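Local coordinates for uncharacterized protein YacP (Bacillus subtilis, PDB 5MQ8) that is an endoribonuclease, also called Rae1, that takes part in ribosome-dependent mRNA decay, at residues G8-G13 against V100-Y105; V50-H55 against V71-E76. One frame throughout, in Å; residues are numbered along the deposited sequence.

Interaction 1: G8-G13 against V100-Y105; sequences GYNMIG and VATSDY
At the C-terminal ends of the strands of the parallel sheet of this PIN-clan NYN domain, N10 and M11 on the short helix that follows strand 3-7 reach the end of strand 98-101 and the loop leaving it. N10 carries the polar half. Its CG lies anti to the backbone N (chi1 -170°), which carries the amide out from the helix to the loop, and OD1 accepts from S103 N at 2.8 Å. The bond is nearly straight at the hydrogen, 165°, but the donor stands above the amide plane, 46° out of it. The other branch, ND2, gives a hydrogen bond to a water 3.2 Å away, which returns a weak one to S103 O, so both branches of one amide are tied to the same loop residue, one directly and one through solvent. Beyond this, ND2 sits 3.8 Å from D104 CB. Strand 98-101 neighbours strand 3-7 in the sheet, and the adjoining C-terminal ends of such strands carry the acidic active site in PIN-type nucleases. D7, at the end of strand 3-7, bridges both sides of the contact: its OD2 is hydrogen-bonded to T102 OG1, its OD1 weakly to N10 N. T102 OG1 also accepts D104 N at 3.2 Å, closing an ST turn that bends the chain just past the strand, while the D104 carboxylate is held by T106, E107 and W109. The apolar half belongs to M11. Its chain is bent at both chi2 and chi3, swinging CE to the strand end, 3.4 Å from A101 O and 4.2 Å from A101 CB. L124 of helix 121-145 touches both M11 and A101, and A121 of that helix meets the side chains of N10 and M11.

Interaction 2: V50-H55 against V71-E76; sequences VVFDAH and VIFTKE
Strands 47-52 and 70-73 pair in parallel at one border of the sheet, V50 beside V71, V51 beside I72 and F52 beside F73. Between 50-55 and 71-76 the ladder has three backbone hydrogen bonds, I72 N to V50 O, F52 N to I72 O and T74 N to F52 O, all of 2.8 to 3.0 Å; V50 also pairs with E70, one residue back. Past the strands, a side chain takes over from the backbone. T74 OG1 lies between its own N and carbonyl carbon (chi1 58°), where it accepts A54 N at 3.1 Å, and D53 OD1 accepts H55 N in an Asx turn. Farther out, H55 NE2 makes a weak bond to O of the poorly ordered E76, so little weight rests on it.

Apolar contacts cover both faces. On that of V50, V71 and the phenylalanines, F52 CB rests over one face of the F73 ring, a CH-pi contact 4.0 Å from its centroid, while the two rings lie oblique with planes 34° apart. V71 CG1 meets the edge of the F52 ring, in its plane, 3.7 Å from CD2. On the other face, V51 CG1 touches T74 CG2 at 4.0 Å.

Helix 23-44 packs on V50, F52 and V71 with M37, L33 and I34, while L60 of a loop touches V71 and F73; helix 80-90 lies against the other face, where L87 meets V51 and I72. Strand 70-73 is outermost within the chain, and strand 47-52 continues the sheet inward to strand 3-7.

From the N terminus, strand 3-7 runs straight into helix 8-14, the first half of interaction 1. The chain then passes through helix 23-44 to strand 47-52, and interaction 2 closes a short loop when 71-76 returns beside 50-55. Only after helix 80-90 does strand 98-101 bring in 100-105 and close the longer loop of interaction 1, which encloses the whole of interaction 2. The two also touch: G8 N probably hydrogen-bonds to V51 O, and G8 CA and I12 CD1 pack on F52 CE1. Interaction 1 ties the helix after the central strand to the end of strand 98-101; interaction 2 joins strand 47-52 to outermost strand 70-73 on the other side of strand 3-7.

Interaction 1: G8-G13 against V100-Y105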
ATOM      1  N   GLY A   8      18.344 -14.618  12.223  1.00 27.92           N
ATOM      2  CA  GLY A   8      18.220 -13.293  11.633  1.00 28.22           C
ATOM      3  C   GLY A   8      19.460 -12.743  10.959  1.00 32.60           C
ATOM      4  O   GLY A   8      19.391 -12.311   9.805  1.00 30.54           O
ATOM      5  N   TYR A   9      20.595 -12.740  11.678  1.00 31.78           N
ATOM      6  CA  TYR A   9      21.876 -12.247  11.143  1.00 32.29           C
ATOM      7  C   TYR A   9      22.318 -13.054   9.916  1.00 34.31           C
ATOM      8  O   TYR A   9      22.786 -12.468   8.943  1.00 34.88           O
ATOM      9  CB  TYR A   9      22.985 -12.241  12.224  1.00 34.48           C
ATOM     10  CG  TYR A   9      24.310 -11.727  11.704  1.00 38.12           C
ATOM     11  CD1 TYR A   9      24.488 -10.376  11.406  1.00 40.31           C
ATOM     12  CD2 TYR A   9      25.360 -12.600  11.429  1.00 39.82           C
ATOM     13  CE1 TYR A   9      25.697  -9.898  10.893  1.00 41.89           C
ATOM     14  CE2 TYR A   9      26.571 -12.135  10.903  1.00 41.04           C
ATOM     15  CZ  TYR A   9      26.737 -10.781  10.654  1.00 50.92           C
ATOM     16  OH  TYR A   9      27.933 -10.313  10.166  1.00 59.16           O
ATOM     17  N   ASN A  10      22.153 -14.382   9.961  1.00 29.78           N
ATOM     18  CA  ASN A  10      22.507 -15.250   8.849  1.00 29.29           C
ATOM     19  C   ASN A  10      21.729 -14.919   7.582  1.00 34.30           C
ATOM     20  O   ASN A  10      22.328 -14.927   6.502  1.00 33.58           O
ATOM     21  CB  ASN A  10      22.339 -16.719   9.209  1.00 24.82           C
ATOM     22  CG  ASN A  10      22.916 -17.657   8.179  1.00 39.73           C
ATOM     23  OD1 ASN A  10      22.192 -18.334   7.442  1.00 35.49           O
ATOM     24  ND2 ASN A  10      24.239 -17.700   8.097  1.00 28.77           N
ATOM     25  N   MET A  11      20.400 -14.629   7.706  1.00 30.08           N
ATOM     26  CA  MET A  11      19.551 -14.269   6.557  1.00 27.85           C
ATOM     27  C   MET A  11      20.045 -12.987   5.956  1.00 32.00           C
ATOM     28  O   MET A  11      20.197 -12.906   4.740  1.00 34.51           O
ATOM     29  CB  MET A  11      18.054 -14.141   6.940  1.00 29.16           C
ATOM     30  CG  MET A  11      17.413 -15.422   7.440  1.00 30.32           C
ATOM     31  SD  MET A  11      17.621 -16.896   6.397  1.00 32.32           S
ATOM     32  CE  MET A  11      18.768 -17.837   7.379  1.00 29.23           C
ATOM     33  N   ILE A  12      20.322 -11.996   6.811  1.00 28.89           N
ATOM     34  CA  ILE A  12      20.816 -10.670   6.437  1.00 28.86           C
ATOM     35  C   ILE A  12      22.073 -10.771   5.553  1.00 35.64           C
ATOM     36  O   ILE A  12      22.101 -10.169   4.489  1.00 35.27           O
ATOM     37  CB  ILE A  12      21.009  -9.764   7.683  1.00 31.11           C
ATOM     38  CG1 ILE A  12      19.645  -9.280   8.225  1.00 31.39           C
ATOM     39  CG2 ILE A  12      21.935  -8.568   7.367  1.00 31.70           C
ATOM     40  CD1 ILE A  12      19.678  -8.525   9.588  1.00 33.42           C
ATOM     41  N   GLY A  13      23.048 -11.566   5.978  1.00 33.81           N
ATOM     42  CA  GLY A  13      24.294 -11.767   5.249  1.00 34.33           C
ATOM     43  C   GLY A  13      24.189 -12.603   3.986  1.00 38.98           C
ATOM     44  O   GLY A  13      25.072 -12.517   3.130  1.00 39.04           O
ATOM     45  N   VAL A 100      14.383 -24.627  11.574  1.00 35.49           N
ATOM     46  CA  VAL A 100      15.364 -23.586  11.869  1.00 33.51           C
ATOM     47  C   VAL A 100      15.970 -23.094  10.569  1.00 38.11           C
ATOM     48  O   VAL A 100      16.608 -23.873   9.851  1.00 39.19           O
ATOM     49  CB  VAL A 100      16.450 -24.006  12.890  1.00 35.68           C
ATOM     50  CG1 VAL A 100      17.388 -22.839  13.211  1.00 34.42           C
ATOM     51  CG2 VAL A 100      15.828 -24.567  14.170  1.00 35.22           C
ATOM     52  N   ALA A 101      15.794 -21.794  10.279  1.00 32.78           N
ATOM     53  CA  ALA A 101      16.353 -21.186   9.078  1.00 31.61           C
ATOM     54  C   ALA A 101      17.756 -20.651   9.364  1.00 34.34           C
ATOM     55  O   ALA A 101      17.914 -19.660  10.087  1.00 31.90           O
ATOM     56  CB  ALA A 101      15.446 -20.080   8.568  1.00 32.15           C
ATOM     57  N   THR A 102      18.776 -21.349   8.820  1.00 32.17           N
ATOM     58  CA  THR A 102      20.205 -21.017   8.932  1.00 31.34           C
ATOM     59  C   THR A 102      21.062 -21.825   7.954  1.00 34.95           C
ATOM     60  O   THR A 102      20.824 -23.018   7.742  1.00 32.83           O
ATOM     61  CB  THR A 102      20.740 -21.105  10.394  1.00 32.45           C
ATOM     62  OG1 THR A 102      22.023 -20.481  10.463  1.00 31.04           O
ATOM     63  CG2 THR A 102      20.808 -22.537  10.948  1.00 29.94           C
ATOM     64  N   SER A 103      22.079 -21.161   7.386  1.00 32.34           N
ATOM     65  CA  SER A 103      23.096 -21.767   6.519  1.00 31.98           C
ATOM     66  C   SER A 103      24.463 -21.725   7.230  1.00 36.84           C
ATOM     67  O   SER A 103      25.482 -22.030   6.612  1.00 36.58           O
ATOM     68  CB  SER A 103      23.168 -21.048   5.174  1.00 32.80           C
ATOM     69  OG  SER A 103      22.103 -21.482   4.351  1.00 42.20           O
ATOM     70  N   ASP A 104      24.482 -21.344   8.530  1.00 34.36           N
ATOM     71  CA  ASP A 104      25.715 -21.265   9.317  1.00 33.41           C
ATOM     72  C   ASP A 104      26.172 -22.633   9.796  1.00 39.81           C
ATOM     73  O   ASP A 104      25.369 -23.401  10.314  1.00 40.05           O
ATOM     74  CB  ASP A 104      25.562 -20.319  10.513  1.00 33.67           C
ATOM     75  CG  ASP A 104      26.773 -20.330  11.435  1.00 39.56           C
ATOM     76  OD1 ASP A 104      27.790 -19.664  11.096  1.00 37.91           O
ATOM     77  OD2 ASP A 104      26.736 -21.059  12.458  1.00 41.93           O
ATOM     78  N   TYR A 105      27.490 -22.892   9.719  1.00 38.54           N
ATOM     79  CA  TYR A 105      28.081 -24.137  10.207  1.00 38.88           C
ATOM     80  C   TYR A 105      29.239 -23.873  11.184  1.00 42.10           C
ATOM     81  O   TYR A 105      29.890 -24.817  11.623  1.00 43.88           O
ATOM     82  CB  TYR A 105      28.477 -25.060   9.042  1.00 41.16           C
ATOM     83  CG  TYR A 105      27.294 -25.682   8.329  1.00 44.68           C
ATOM     84  CD1 TYR A 105      26.700 -25.052   7.240  1.00 46.99           C
ATOM     85  CD2 TYR A 105      26.786 -26.920   8.726  1.00 46.17           C
ATOM     86  CE1 TYR A 105      25.616 -25.627   6.571  1.00 49.55           C
ATOM     87  CE2 TYR A 105      25.710 -27.510   8.059  1.00 47.24           C
ATOM     88  CZ  TYR A 105      25.128 -26.858   6.982  1.00 56.65           C
ATOM     89  OH  TYR A 105      24.061 -27.426   6.329  1.00 60.94           O
TER
HETATM   90  O   HOH W   1      26.537 -18.866   6.146  1.00 68.20           O

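Interaction 2: V50-H55 against V71-E76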
ATOM      1  N   VAL A  50      12.019 -14.626  15.013  1.00 28.45           N
ATOM      2  CA  VAL A  50      13.292 -14.164  14.456  1.00 27.40           C
ATOM      3  C   VAL A  50      14.256 -13.872  15.603  1.00 30.44           C
ATOM      4  O   VAL A  50      13.952 -13.062  16.479  1.00 30.71           O
ATOM      5  CB  VAL A  50      13.132 -12.978  13.463  1.00 29.95           C
ATOM      6  CG1 VAL A  50      14.462 -12.636  12.795  1.00 28.83           C
ATOM      7  CG2 VAL A  50      12.086 -13.299  12.398  1.00 29.75           C
ATOM      8  N   VAL A  51      15.410 -14.538  15.582  1.00 26.15           N
ATOM      9  CA  VAL A  51      16.461 -14.406  16.587  1.00 26.36           C
ATOM     10  C   VAL A  51      17.649 -13.645  16.007  1.00 31.29           C
ATOM     11  O   VAL A  51      18.276 -14.076  15.030  1.00 30.93           O
ATOM     12  CB  VAL A  51      16.861 -15.782  17.206  1.00 30.61           C
ATOM     13  CG1 VAL A  51      18.006 -15.642  18.217  1.00 30.99           C
ATOM     14  CG2 VAL A  51      15.659 -16.444  17.857  1.00 30.28           C
ATOM     15  N   PHE A  52      17.941 -12.509  16.611  1.00 28.72           N
ATOM     16  CA  PHE A  52      19.039 -11.659  16.215  1.00 28.72           C
ATOM     17  C   PHE A  52      20.137 -11.690  17.262  1.00 34.40           C
ATOM     18  O   PHE A  52      19.876 -11.517  18.459  1.00 33.57           O
ATOM     19  CB  PHE A  52      18.576 -10.211  16.007  1.00 30.71           C
ATOM     20  CG  PHE A  52      17.700  -9.976  14.802  1.00 33.32           C
ATOM     21  CD1 PHE A  52      18.211 -10.097  13.511  1.00 36.28           C
ATOM     22  CD2 PHE A  52      16.379  -9.568  14.950  1.00 35.60           C
ATOM     23  CE1 PHE A  52      17.403  -9.844  12.392  1.00 36.77           C
ATOM     24  CE2 PHE A  52      15.574  -9.316  13.828  1.00 37.72           C
ATOM     25  CZ  PHE A  52      16.090  -9.466  12.560  1.00 35.51           C
ATOM     26  N   ASP A  53      21.373 -11.889  16.803  1.00 31.75           N
ATOM     27  CA  ASP A  53      22.533 -11.843  17.664  1.00 32.55           C
ATOM     28  C   ASP A  53      22.671 -10.342  18.037  1.00 37.59           C
ATOM     29  O   ASP A  53      22.856  -9.509  17.147  1.00 35.84           O
ATOM     30  CB  ASP A  53      23.773 -12.340  16.892  1.00 34.70           C
ATOM     31  CG  ASP A  53      25.029 -12.389  17.747  1.00 41.08           C
ATOM     32  OD1 ASP A  53      25.469 -11.312  18.219  1.00 40.56           O
ATOM     33  OD2 ASP A  53      25.556 -13.505  17.959  1.00 41.46           O
ATOM     34  N   ALA A  54      22.513 -10.012  19.341  1.00 37.00           N
ATOM     35  CA  ALA A  54      22.554  -8.634  19.863  1.00 38.39           C
ATOM     36  C   ALA A  54      23.877  -7.871  19.632  1.00 45.68           C
ATOM     37  O   ALA A  54      23.872  -6.637  19.642  1.00 45.45           O
ATOM     38  CB  ALA A  54      22.193  -8.627  21.340  1.00 38.93           C
ATOM     39  N   HIS A  55      24.997  -8.588  19.427  1.00 44.95           N
ATOM     40  CA  HIS A  55      26.289  -7.949  19.155  1.00 46.41           C
ATOM     41  C   HIS A  55      26.494  -7.572  17.688  1.00 51.84           C
ATOM     42  O   HIS A  55      27.391  -6.776  17.391  1.00 52.25           O
ATOM     43  CB  HIS A  55      27.460  -8.790  19.677  1.00 47.32           C
ATOM     44  CG  HIS A  55      27.538  -8.756  21.165  1.00 50.97           C
ATOM     45  ND1 HIS A  55      28.018  -7.637  21.839  1.00 52.83           N
ATOM     46  CD2 HIS A  55      27.088  -9.653  22.069  1.00 52.77           C
ATOM     47  CE1 HIS A  55      27.884  -7.912  23.123  1.00 52.41           C
ATOM     48  NE2 HIS A  55      27.322  -9.111  23.310  1.00 52.80           N
ATOM     49  N   VAL A  71      10.241 -11.099  17.704  1.00 32.38           N
ATOM     50  CA  VAL A  71      11.642 -10.764  17.484  1.00 31.97           C
ATOM     51  C   VAL A  71      12.370 -10.856  18.820  1.00 37.81           C
ATOM     52  O   VAL A  71      11.982 -10.182  19.777  1.00 37.85           O
ATOM     53  CB  VAL A  71      11.785  -9.376  16.808  1.00 34.11           C
ATOM     54  CG1 VAL A  71      13.237  -8.927  16.772  1.00 32.90           C
ATOM     55  CG2 VAL A  71      11.180  -9.384  15.400  1.00 33.46           C
ATOM     56  N   ILE A  72      13.414 -11.712  18.885  1.00 34.55           N
ATOM     57  CA  ILE A  72      14.187 -11.950  20.106  1.00 33.79           C
ATOM     58  C   ILE A  72      15.654 -11.660  19.884  1.00 38.07           C
ATOM     59  O   ILE A  72      16.227 -12.110  18.900  1.00 38.32           O
ATOM     60  CB  ILE A  72      13.926 -13.381  20.677  1.00 36.35           C
ATOM     61  CG1 ILE A  72      12.509 -13.467  21.263  1.00 36.20           C
ATOM     62  CG2 ILE A  72      14.957 -13.778  21.756  1.00 37.77           C
ATOM     63  CD1 ILE A  72      11.996 -14.814  21.465  1.00 38.28           C
ATOM     64  N   PHE A  73      16.250 -10.884  20.786  1.00 34.49           N
ATOM     65  CA  PHE A  73      17.670 -10.593  20.754  1.00 34.66           C
ATOM     66  C   PHE A  73      18.362 -11.490  21.778  1.00 41.46           C
ATOM     67  O   PHE A  73      17.786 -11.766  22.833  1.00 41.77           O
ATOM     68  CB  PHE A  73      17.938  -9.099  21.013  1.00 35.66           C
ATOM     69  CG  PHE A  73      17.685  -8.233  19.800  1.00 36.13           C
ATOM     70  CD1 PHE A  73      16.395  -7.858  19.451  1.00 39.40           C
ATOM     71  CD2 PHE A  73      18.731  -7.821  18.989  1.00 37.50           C
ATOM     72  CE1 PHE A  73      16.154  -7.078  18.313  1.00 39.67           C
ATOM     73  CE2 PHE A  73      18.491  -7.034  17.859  1.00 40.46           C
ATOM     74  CZ  PHE A  73      17.199  -6.677  17.523  1.00 38.67           C
ATOM     75  N   THR A  74      19.569 -11.993  21.451  1.00 38.99           N
ATOM     76  CA  THR A  74      20.330 -12.850  22.371  1.00 39.03           C
ATOM     77  C   THR A  74      20.839 -12.028  23.573  1.00 45.65           C
ATOM     78  O   THR A  74      20.833 -10.796  23.519  1.00 43.77           O
ATOM     79  CB  THR A  74      21.503 -13.541  21.644  1.00 39.80           C
ATOM     80  OG1 THR A  74      22.371 -12.558  21.074  1.00 40.28           O
ATOM     81  CG2 THR A  74      21.052 -14.534  20.592  1.00 33.05           C
ATOM     82  N   LYS A  75      21.251 -12.714  24.665  1.00 46.78           N
ATOM     83  CA  LYS A  75      21.870 -12.087  25.838  1.00 48.72           C
ATOM     84  C   LYS A  75      23.342 -11.856  25.483  1.00 56.59           C
ATOM     85  O   LYS A  75      23.782 -12.289  24.411  1.00 57.91           O
ATOM     86  CB  LYS A  75      21.789 -13.003  27.080  1.00 51.99           C
ATOM     87  CG  LYS A  75      20.395 -13.232  27.651  1.00 64.51           C
ATOM     88  CD  LYS A  75      20.014 -12.286  28.791  1.00 75.35           C
ATOM     89  CE  LYS A  75      20.476 -12.772  30.145  1.00 83.90           C
ATOM     90  NZ  LYS A  75      20.082 -11.831  31.221  1.00 90.33           N
ATOM     91  N   GLU A  76      24.118 -11.283  26.430  1.00 54.77           N
ATOM     92  CA  GLU A  76      25.531 -10.890  26.304  1.00 55.27           C
ATOM     93  C   GLU A  76      26.472 -11.920  25.592  1.00 57.14           C
ATOM     94  O   GLU A  76      26.959 -11.599  24.507  1.00 57.53           O
ATOM     95  CB  GLU A  76      26.117 -10.468  27.665  1.00 57.21           C
ATOM     96  CG  GLU A  76      27.151  -9.353  27.541  1.00 72.77           C
ATOM     97  CD  GLU A  76      27.588  -8.713  28.847  1.00106.24           C
ATOM     98  OE1 GLU A  76      26.882  -7.795  29.326  1.00103.40           O
ATOM     99  OE2 GLU A  76      28.650  -9.111  29.380  1.00105.84           O
TER